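PDB 4ZQX: polyhedrin from Uranotaenia sapphirina cypovirus, which forms the crystalline polyhedra that embed cypovirus particles and binds ATP in a pocket of each subunit. Local coordinates for residues V150-C155 and A162-L167; P215-Y220 and M227-Q232. All coordinates share one frame; numbering follows the deposited sequence.

How the interactions relate
Interaction 1 (150-155 with 162-167) and interaction 2 (215-220 with 227-232) follow one another along the chain, with centres about 12 Å apart, and meet beside the ATP pocket. Both are partly buried and bury almost equal areas, 204 and 203 Å², yet their chemistry differs. Interaction 1 closes the edge of the six-stranded sheet through paired backbone bonds and then hands the chain to the triphosphate. Interaction 2 lays helix 214-225 against the irregular chain that follows it, using side-chain packing and bridging waters. Among the contacts that join them are P153 O to T228 OG1, 2.8 Å apart and probably hydrogen-bonded, and Y164 OH packed 3.3 Å from L230 CB.

Interaction 1 (V150-C155 and A162-L167); sequences VDLPSC and AWYVEL. With ATP (adenosine-5'-triphosphate), chain B.
The β-hairpin of strands 150-152 and 160-166 ends one side of the six-stranded antiparallel sheet, and its first strand runs straight into the ATP site. V150 and A162 form a hydrogen-bonded antiparallel pair: V150 N reaches A162 O at 2.8 Å and a nearly straight 176°, and A162 N returns a bond to V150 O at 2.8 Å. The ladder continues from L152 to E160, and the L152 side chain turns back to pack on 162-167. Its CD1 sits 3.9 Å from A162 CB and also meets the hydroxyl end of Y164, which approaches from the opposite direction and is hydrogen-bonded to Y105 OH. P153 lies along the nucleotide, its CD 3.3 Å from ATP O4'. Beyond it, S154 grips the phosphates: its backbone N bonds both O2G and the bridging O3B, while C155 N adds only weak bonds. ATP is also hydrogen-bonded to G156 N, R158 N and S234 O. The S154 hydroxyl also accepts from C159 N; with chi1 at 67°, OG stands between the backbone N and carbonyl carbon and reaches ATP O2G at 2.7 Å.

Interaction 2 (P215-Y220 and M227-Q232); sequences PELYAY and MTMLDQ
The phenolic oxygen of Y218 is where helix 214-225 meets the irregular chain that follows it, and two waters gather there. Water 1 lies at the ring edge, in its plane, with its oxygen 2.7 Å from Y218 OH; a weak, longer bond from this water to L230 O carries the link across to the loop. Water 2 donates to Q232 OE1 at 3.0 Å and bonds Y218 OH only weakly. Direct contact is made by D231, whose CB packs 3.3 Å from Y218 OH, the two side chains crossing at about a right angle with ring and carboxylate planes 54° apart. The D231 carboxylate is engaged elsewhere: OD2 bonds NE2 of H237, whose ring also stacks on that of Y218, and OD1 takes the backbone N atoms of F233 and V235, which ties 227-232 to the C-terminal end of the chain.

Deeper in, the contact turns apolar. M229 comes toward the helix with CG anti to its carbonyl carbon (chi1 -65°) and an extended chain beyond, which carries the sulfur to L217. The two side chains cross at roughly 90°, L217 CD2 resting 3.8 Å from M229 SD. Both also touch V32 of strand 27-34, so this part of the contact sits against the large sheet. L230 points away from the helix at CB, and its side chain touches Y164 and the bound ATP. The loop thus has the helix on one flank and the nucleotide pocket on another. Between the polar and apolar parts, M229 CB approaches the Y218 ring obliquely, 4.2 Å from CE1.

Interaction 1 (V150-C155 and A162-L167)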
ATOM      1  N   VAL A 150     -10.113  26.770   2.117  1.00 30.59           N
ATOM      2  CA  VAL A 150      -9.601  28.102   2.380  1.00 32.25           C
ATOM      3  C   VAL A 150      -8.463  28.369   1.378  1.00 31.04           C
ATOM      4  O   VAL A 150      -7.548  27.569   1.267  1.00 32.70           O
ATOM      5  CB  VAL A 150      -9.048  28.164   3.822  1.00 34.15           C
ATOM      6  CG1 VAL A 150      -8.399  29.515   4.107  1.00 36.19           C
ATOM      7  CG2 VAL A 150     -10.156  27.872   4.838  1.00 35.75           C
ATOM      8  N   ASP A 151      -8.513  29.486   0.661  1.00 31.92           N
ATOM      9  CA  ASP A 151      -7.486  29.797  -0.341  1.00 33.87           C
ATOM     10  C   ASP A 151      -6.235  30.315   0.342  1.00 34.02           C
ATOM     11  O   ASP A 151      -6.348  31.108   1.285  1.00 35.29           O
ATOM     12  CB  ASP A 151      -7.956  30.863  -1.350  1.00 35.93           C
ATOM     13  CG  ASP A 151      -9.166  30.433  -2.147  1.00 40.23           C
ATOM     14  OD1 ASP A 151      -9.495  29.228  -2.176  1.00 40.66           O
ATOM     15  OD2 ASP A 151      -9.793  31.317  -2.764  1.00 43.77           O
ATOM     16  N   LEU A 152      -5.061  29.881  -0.148  1.00 34.36           N
ATOM     17  CA  LEU A 152      -3.768  30.325   0.372  1.00 32.68           C
ATOM     18  C   LEU A 152      -2.828  30.642  -0.777  1.00 32.70           C
ATOM     19  O   LEU A 152      -2.990  30.099  -1.864  1.00 34.88           O
ATOM     20  CB  LEU A 152      -3.128  29.257   1.254  1.00 34.87           C
ATOM     21  CG  LEU A 152      -3.794  28.961   2.598  1.00 37.29           C
ATOM     22  CD1 LEU A 152      -3.039  27.868   3.331  1.00 37.98           C
ATOM     23  CD2 LEU A 152      -3.890  30.216   3.480  1.00 37.43           C
ATOM     24  N   PRO A 153      -1.842  31.528  -0.546  1.00 32.75           N
ATOM     25  CA  PRO A 153      -0.916  31.885  -1.627  1.00 33.43           C
ATOM     26  C   PRO A 153      -0.094  30.702  -2.116  1.00 34.46           C
ATOM     27  O   PRO A 153       0.406  29.941  -1.281  1.00 36.78           O
ATOM     28  CB  PRO A 153       0.022  32.896  -0.965  1.00 35.66           C
ATOM     29  CG  PRO A 153      -0.752  33.469   0.140  1.00 34.69           C
ATOM     30  CD  PRO A 153      -1.642  32.365   0.644  1.00 32.88           C
ATOM     31  N   SER A 154       0.035  30.565  -3.436  1.00 32.32           N
ATOM     32  CA  SER A 154       0.908  29.560  -4.031  1.00 31.76           C
ATOM     33  C   SER A 154       2.015  30.220  -4.852  1.00 33.11           C
ATOM     34  O   SER A 154       2.695  29.567  -5.641  1.00 35.46           O
ATOM     35  CB  SER A 154       0.104  28.595  -4.899  1.00 32.95           C
ATOM     36  OG  SER A 154      -0.439  29.227  -6.040  1.00 35.09           O
ATOM     37  N   CYS A 155       2.185  31.520  -4.650  1.00 33.20           N
ATOM     38  CA  CYS A 155       3.313  32.255  -5.225  1.00 35.03           C
ATOM     39  C   CYS A 155       3.354  32.227  -6.759  1.00 35.77           C
ATOM     40  O   CYS A 155       4.424  32.136  -7.378  1.00 37.15           O
ATOM     41  CB  CYS A 155       4.620  31.739  -4.626  1.00 36.17           C
ATOM     42  SG  CYS A 155       4.742  32.030  -2.853  1.00 38.85           S
ATOM     43  N   ALA A 162      -6.501  24.933   1.501  1.00 29.59           N
ATOM     44  CA  ALA A 162      -6.362  24.127   2.694  1.00 30.54           C
ATOM     45  C   ALA A 162      -7.700  23.889   3.375  1.00 29.69           C
ATOM     46  O   ALA A 162      -8.684  24.580   3.108  1.00 30.84           O
ATOM     47  CB  ALA A 162      -5.405  24.793   3.662  1.00 31.64           C
ATOM     48  N   TRP A 163      -7.726  22.893   4.252  1.00 29.96           N
ATOM     49  CA  TRP A 163      -8.891  22.630   5.099  1.00 30.52           C
ATOM     50  C   TRP A 163      -8.412  22.279   6.512  1.00 31.65           C
ATOM     51  O   TRP A 163      -7.382  21.625   6.671  1.00 32.74           O
ATOM     52  CB  TRP A 163      -9.775  21.524   4.498  1.00 32.36           C
ATOM     53  CG  TRP A 163     -11.078  21.354   5.236  1.00 31.37           C
ATOM     54  CD1 TRP A 163     -12.137  22.213   5.226  1.00 31.97           C
ATOM     55  CD2 TRP A 163     -11.451  20.272   6.107  1.00 31.24           C
ATOM     56  NE1 TRP A 163     -13.145  21.737   6.033  1.00 33.41           N
ATOM     57  CE2 TRP A 163     -12.755  20.545   6.576  1.00 31.06           C
ATOM     58  CE3 TRP A 163     -10.819  19.087   6.515  1.00 31.86           C
ATOM     59  CZ2 TRP A 163     -13.427  19.700   7.457  1.00 31.86           C
ATOM     60  CZ3 TRP A 163     -11.489  18.240   7.384  1.00 31.63           C
ATOM     61  CH2 TRP A 163     -12.789  18.545   7.837  1.00 32.31           C
ATOM     62  N   TYR A 164      -9.149  22.725   7.531  1.00 31.24           N
ATOM     63  CA  TYR A 164      -8.738  22.551   8.925  1.00 30.71           C
ATOM     64  C   TYR A 164      -9.836  21.926   9.735  1.00 30.28           C
ATOM     65  O   TYR A 164     -10.999  22.191   9.492  1.00 30.90           O
ATOM     66  CB  TYR A 164      -8.383  23.899   9.561  1.00 30.78           C
ATOM     67  CG  TYR A 164      -7.296  24.612   8.822  1.00 31.23           C
ATOM     68  CD1 TYR A 164      -5.961  24.357   9.092  1.00 32.09           C
ATOM     69  CD2 TYR A 164      -7.601  25.511   7.813  1.00 33.33           C
ATOM     70  CE1 TYR A 164      -4.964  24.993   8.394  1.00 32.62           C
ATOM     71  CE2 TYR A 164      -6.611  26.144   7.106  1.00 34.30           C
ATOM     72  CZ  TYR A 164      -5.290  25.877   7.396  1.00 33.71           C
ATOM     73  OH  TYR A 164      -4.284  26.504   6.678  1.00 33.84           O
ATOM     74  N   VAL A 165      -9.463  21.093  10.697  1.00 31.03           N
ATOM     75  CA  VAL A 165     -10.435  20.507  11.605  1.00 31.99           C
ATOM     76  C   VAL A 165      -9.812  20.296  12.979  1.00 31.99           C
ATOM     77  O   VAL A 165      -8.668  19.898  13.107  1.00 33.50           O
ATOM     78  CB  VAL A 165     -11.040  19.168  11.057  1.00 33.38           C
ATOM     79  CG1 VAL A 165      -9.989  18.068  10.959  1.00 35.62           C
ATOM     80  CG2 VAL A 165     -12.192  18.702  11.939  1.00 34.35           C
ATOM     81  N   GLU A 166     -10.595  20.604  14.001  1.00 32.77           N
ATOM     82  CA  GLU A 166     -10.228  20.377  15.387  1.00 33.36           C
ATOM     83  C   GLU A 166     -10.831  19.048  15.818  1.00 32.05           C
ATOM     84  O   GLU A 166     -12.013  18.792  15.588  1.00 33.47           O
ATOM     85  CB  GLU A 166     -10.791  21.523  16.241  1.00 38.07           C
ATOM     86  CG  GLU A 166     -10.353  21.527  17.662  1.00 43.41           C
ATOM     87  CD  GLU A 166     -10.896  22.729  18.435  1.00 48.66           C
ATOM     88  OE1 GLU A 166     -11.676  23.535  17.881  1.00 49.82           O
ATOM     89  OE2 GLU A 166     -10.529  22.867  19.611  1.00 52.38           O
ATOM     90  N   LEU A 167     -10.017  18.201  16.429  1.00 31.90           N
ATOM     91  CA  LEU A 167     -10.473  16.910  16.918  1.00 34.18           C
ATOM     92  C   LEU A 167     -10.984  17.039  18.338  1.00 37.46           C
ATOM     93  O   LEU A 167     -10.761  18.055  18.992  1.00 39.21           O
ATOM     94  CB  LEU A 167      -9.342  15.877  16.846  1.00 34.80           C
ATOM     95  CG  LEU A 167      -8.861  15.559  15.427  1.00 36.09           C
ATOM     96  CD1 LEU A 167      -7.929  14.350  15.467  1.00 36.96           C
ATOM     97  CD2 LEU A 167     -10.018  15.302  14.452  1.00 38.66           C
TER
HETATM   98  PG  ATP B 301      -1.540  32.673  -6.000  1.00 38.72           P
HETATM   99  O1G ATP B 301      -2.645  33.697  -6.044  1.00 40.84           O
HETATM  100  O2G ATP B 301      -1.904  31.336  -5.384  1.00 37.25           O
HETATM  101  O3G ATP B 301      -0.774  32.547  -7.305  1.00 37.74           O
HETATM  102  PB  ATP B 301      -0.117  34.732  -4.564  1.00 41.59           P
HETATM  103  O1B ATP B 301       1.281  34.681  -3.995  1.00 42.89           O
HETATM  104  O2B ATP B 301      -0.418  35.607  -5.755  1.00 40.19           O
HETATM  105  O3B ATP B 301      -0.510  33.197  -4.874  1.00 40.89           O
HETATM  106  PA  ATP B 301      -2.310  36.123  -3.215  1.00 44.29           P
HETATM  107  O1A ATP B 301      -1.782  37.357  -2.527  1.00 45.87           O
HETATM  108  O2A ATP B 301      -3.024  36.255  -4.547  1.00 46.23           O
HETATM  109  O3A ATP B 301      -1.095  35.052  -3.308  1.00 42.84           O
HETATM  110  O5' ATP B 301      -3.328  35.403  -2.174  1.00 43.73           O
HETATM  111  C5' ATP B 301      -4.001  34.186  -2.508  1.00 44.52           C
HETATM  112  C4' ATP B 301      -5.088  33.954  -1.470  1.00 44.37           C
HETATM  113  O4' ATP B 301      -4.501  33.716  -0.189  1.00 44.34           O
HETATM  114  C3' ATP B 301      -5.995  35.165  -1.302  1.00 45.11           C
HETATM  115  O3' ATP B 301      -7.351  34.727  -1.295  1.00 47.78           O
HETATM  116  C2' ATP B 301      -5.639  35.742   0.053  1.00 46.58           C
HETATM  117  O2' ATP B 301      -6.721  36.385   0.743  1.00 47.72           O
HETATM  118  C1' ATP B 301      -5.146  34.516   0.804  1.00 45.65           C
HETATM  119  N9  ATP B 301      -4.240  34.935   1.898  1.00 44.45           N
HETATM  120  C8  ATP B 301      -3.089  35.637   1.771  1.00 44.53           C
HETATM  121  N7  ATP B 301      -2.520  35.856   2.986  1.00 43.97           N
HETATM  122  C5  ATP B 301      -3.325  35.286   3.899  1.00 43.51           C
HETATM  123  C6  ATP B 301      -3.314  35.153   5.361  1.00 44.51           C
HETATM  124  N6  ATP B 301      -2.279  35.705   6.025  1.00 44.95           N
HETATM  125  N1  ATP B 301      -4.333  34.493   5.965  1.00 45.60           N
HETATM  126  C2  ATP B 301      -5.341  33.960   5.241  1.00 46.47           C
HETATM  127  N3  ATP B 301      -5.412  34.049   3.900  1.00 44.76           N
HETATM  128  C4  ATP B 301      -4.454  34.684   3.187  1.00 44.03           C

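Interaction 2 (P215-Y220 and M227-Q232)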
ATOM      1  N   PRO A 215       7.600  25.626  14.044  1.00 31.74           N
ATOM      2  CA  PRO A 215       8.628  26.355  13.277  1.00 30.91           C
ATOM      3  C   PRO A 215       9.634  25.449  12.533  1.00 30.87           C
ATOM      4  O   PRO A 215      10.072  25.811  11.429  1.00 30.79           O
ATOM      5  CB  PRO A 215       9.306  27.220  14.339  1.00 31.86           C
ATOM      6  CG  PRO A 215       8.196  27.480  15.348  1.00 31.26           C
ATOM      7  CD  PRO A 215       7.404  26.194  15.393  1.00 32.34           C
ATOM      8  N   GLU A 216       9.969  24.286  13.097  1.00 31.20           N
ATOM      9  CA  GLU A 216      10.783  23.303  12.375  1.00 30.23           C
ATOM     10  C   GLU A 216      10.086  22.839  11.094  1.00 31.49           C
ATOM     11  O   GLU A 216      10.721  22.697  10.050  1.00 33.26           O
ATOM     12  CB  GLU A 216      11.087  22.073  13.251  1.00 31.55           C
ATOM     13  CG  GLU A 216      12.052  22.318  14.376  1.00 35.27           C
ATOM     14  CD  GLU A 216      12.199  21.106  15.289  1.00 38.21           C
ATOM     15  OE1 GLU A 216      11.622  20.040  14.979  1.00 39.19           O
ATOM     16  OE2 GLU A 216      12.879  21.231  16.325  1.00 42.24           O
ATOM     17  N   LEU A 217       8.778  22.600  11.176  1.00 31.64           N
ATOM     18  CA  LEU A 217       7.984  22.220  10.001  1.00 30.60           C
ATOM     19  C   LEU A 217       8.032  23.315   8.936  1.00 31.16           C
ATOM     20  O   LEU A 217       8.195  23.043   7.741  1.00 31.33           O
ATOM     21  CB  LEU A 217       6.528  21.973  10.415  1.00 31.94           C
ATOM     22  CG  LEU A 217       5.490  21.715   9.321  1.00 32.82           C
ATOM     23  CD1 LEU A 217       5.672  20.332   8.725  1.00 34.99           C
ATOM     24  CD2 LEU A 217       4.095  21.897   9.917  1.00 32.97           C
ATOM     25  N   TYR A 218       7.877  24.557   9.366  1.00 31.12           N
ATOM     26  CA  TYR A 218       7.881  25.670   8.414  1.00 31.69           C
ATOM     27  C   TYR A 218       9.248  25.819   7.746  1.00 32.69           C
ATOM     28  O   TYR A 218       9.344  26.008   6.535  1.00 33.83           O
ATOM     29  CB  TYR A 218       7.492  27.000   9.085  1.00 32.75           C
ATOM     30  CG  TYR A 218       6.156  27.002   9.830  1.00 31.94           C
ATOM     31  CD1 TYR A 218       5.099  26.195   9.422  1.00 34.90           C
ATOM     32  CD2 TYR A 218       5.968  27.802  10.961  1.00 32.26           C
ATOM     33  CE1 TYR A 218       3.902  26.173  10.126  1.00 36.08           C
ATOM     34  CE2 TYR A 218       4.779  27.787  11.661  1.00 33.79           C
ATOM     35  CZ  TYR A 218       3.742  26.974  11.240  1.00 35.74           C
ATOM     36  OH  TYR A 218       2.544  26.962  11.937  1.00 37.63           O
ATOM     37  N   ALA A 219      10.299  25.735   8.554  1.00 31.58           N
ATOM     38  CA  ALA A 219      11.653  25.979   8.078  1.00 31.59           C
ATOM     39  C   ALA A 219      12.186  24.858   7.196  1.00 31.41           C
ATOM     40  O   ALA A 219      12.857  25.123   6.192  1.00 33.75           O
ATOM     41  CB  ALA A 219      12.574  26.211   9.264  1.00 32.32           C
ATOM     42  N   TYR A 220      11.881  23.609   7.534  1.00 31.43           N
ATOM     43  CA  TYR A 220      12.528  22.469   6.877  1.00 31.82           C
ATOM     44  C   TYR A 220      11.609  21.633   5.988  1.00 33.39           C
ATOM     45  O   TYR A 220      12.084  20.726   5.302  1.00 35.98           O
ATOM     46  CB  TYR A 220      13.238  21.598   7.932  1.00 31.49           C
ATOM     47  CG  TYR A 220      14.233  22.413   8.714  1.00 30.97           C
ATOM     48  CD1 TYR A 220      15.133  23.246   8.062  1.00 32.42           C
ATOM     49  CD2 TYR A 220      14.218  22.429  10.102  1.00 30.32           C
ATOM     50  CE1 TYR A 220      16.029  24.039   8.771  1.00 31.89           C
ATOM     51  CE2 TYR A 220      15.109  23.229  10.823  1.00 31.42           C
ATOM     52  CZ  TYR A 220      16.004  24.028  10.137  1.00 30.78           C
ATOM     53  OH  TYR A 220      16.871  24.828  10.816  1.00 29.27           O
ATOM     54  N   MET A 227       5.301  24.762  -0.134  1.00 32.63           N
ATOM     55  CA  MET A 227       3.915  24.641   0.312  1.00 32.04           C
ATOM     56  C   MET A 227       3.693  25.704   1.376  1.00 30.97           C
ATOM     57  O   MET A 227       4.330  25.682   2.418  1.00 32.09           O
ATOM     58  CB  MET A 227       3.632  23.266   0.918  1.00 33.55           C
ATOM     59  CG  MET A 227       2.143  23.036   1.254  1.00 33.40           C
ATOM     60  SD  MET A 227       1.105  22.830  -0.218  1.00 33.76           S
ATOM     61  CE  MET A 227       1.327  21.076  -0.529  1.00 36.04           C
ATOM     62  N   THR A 228       2.780  26.630   1.119  1.00 28.63           N
ATOM     63  CA  THR A 228       2.505  27.681   2.077  1.00 30.30           C
ATOM     64  C   THR A 228       1.633  27.125   3.196  1.00 30.41           C
ATOM     65  O   THR A 228       0.689  26.410   2.928  1.00 32.12           O
ATOM     66  CB  THR A 228       1.793  28.858   1.371  1.00 33.03           C
ATOM     67  OG1 THR A 228       2.601  29.293   0.263  1.00 35.00           O
ATOM     68  CG2 THR A 228       1.582  30.009   2.321  1.00 35.27           C
ATOM     69  N   MET A 229       1.971  27.417   4.447  1.00 29.81           N
ATOM     70  CA  MET A 229       1.164  26.955   5.575  1.00 30.19           C
ATOM     71  C   MET A 229       0.717  28.145   6.407  1.00 32.21           C
ATOM     72  O   MET A 229       1.339  29.202   6.372  1.00 34.56           O
ATOM     73  CB  MET A 229       1.962  25.962   6.422  1.00 31.21           C
ATOM     74  CG  MET A 229       2.271  24.709   5.658  1.00 32.97           C
ATOM     75  SD  MET A 229       3.063  23.460   6.659  1.00 33.58           S
ATOM     76  CE  MET A 229       3.202  22.174   5.447  1.00 36.61           C
ATOM     77  N   LEU A 230      -0.364  27.949   7.151  1.00 32.44           N
ATOM     78  CA  LEU A 230      -0.977  28.993   7.949  1.00 31.09           C
ATOM     79  C   LEU A 230      -0.883  28.597   9.410  1.00 32.65           C
ATOM     80  O   LEU A 230      -1.213  27.458   9.758  1.00 35.26           O
ATOM     81  CB  LEU A 230      -2.446  29.128   7.557  1.00 35.53           C
ATOM     82  CG  LEU A 230      -3.172  30.373   8.047  1.00 36.04           C
ATOM     83  CD1 LEU A 230      -2.619  31.586   7.335  1.00 37.75           C
ATOM     84  CD2 LEU A 230      -4.678  30.264   7.823  1.00 35.62           C
ATOM     85  N   ASP A 231      -0.442  29.523  10.264  1.00 32.32           N
ATOM     86  CA  ASP A 231      -0.306  29.231  11.687  1.00 31.98           C
ATOM     87  C   ASP A 231      -1.535  29.690  12.468  1.00 32.43           C
ATOM     88  O   ASP A 231      -2.515  30.176  11.881  1.00 34.07           O
ATOM     89  CB  ASP A 231       1.009  29.812  12.261  1.00 30.08           C
ATOM     90  CG  ASP A 231       1.032  31.327  12.325  1.00 32.21           C
ATOM     91  OD1 ASP A 231      -0.044  31.963  12.287  1.00 33.30           O
ATOM     92  OD2 ASP A 231       2.150  31.887  12.414  1.00 32.25           O
ATOM     93  N   GLN A 232      -1.480  29.542  13.788  1.00 31.97           N
ATOM     94  CA  GLN A 232      -2.624  29.843  14.648  1.00 33.36           C
ATOM     95  C   GLN A 232      -2.875  31.345  14.821  1.00 34.24           C
ATOM     96  O   GLN A 232      -3.841  31.748  15.479  1.00 35.25           O
ATOM     97  CB  GLN A 232      -2.454  29.178  16.020  1.00 34.54           C
ATOM     98  CG  GLN A 232      -1.282  29.671  16.867  1.00 37.01           C
ATOM     99  CD  GLN A 232      -0.018  28.825  16.708  1.00 41.68           C
ATOM    100  OE1 GLN A 232       0.338  28.398  15.592  1.00 43.08           O
ATOM    101  NE2 GLN A 232       0.674  28.578  17.824  1.00 43.85           N
TER
HETATM  102  O   HOH W   1       0.599  25.155  11.551  1.00 49.66           O
HETATM  103  O   HOH W   2       3.229  28.260  14.958  1.00 55.88           O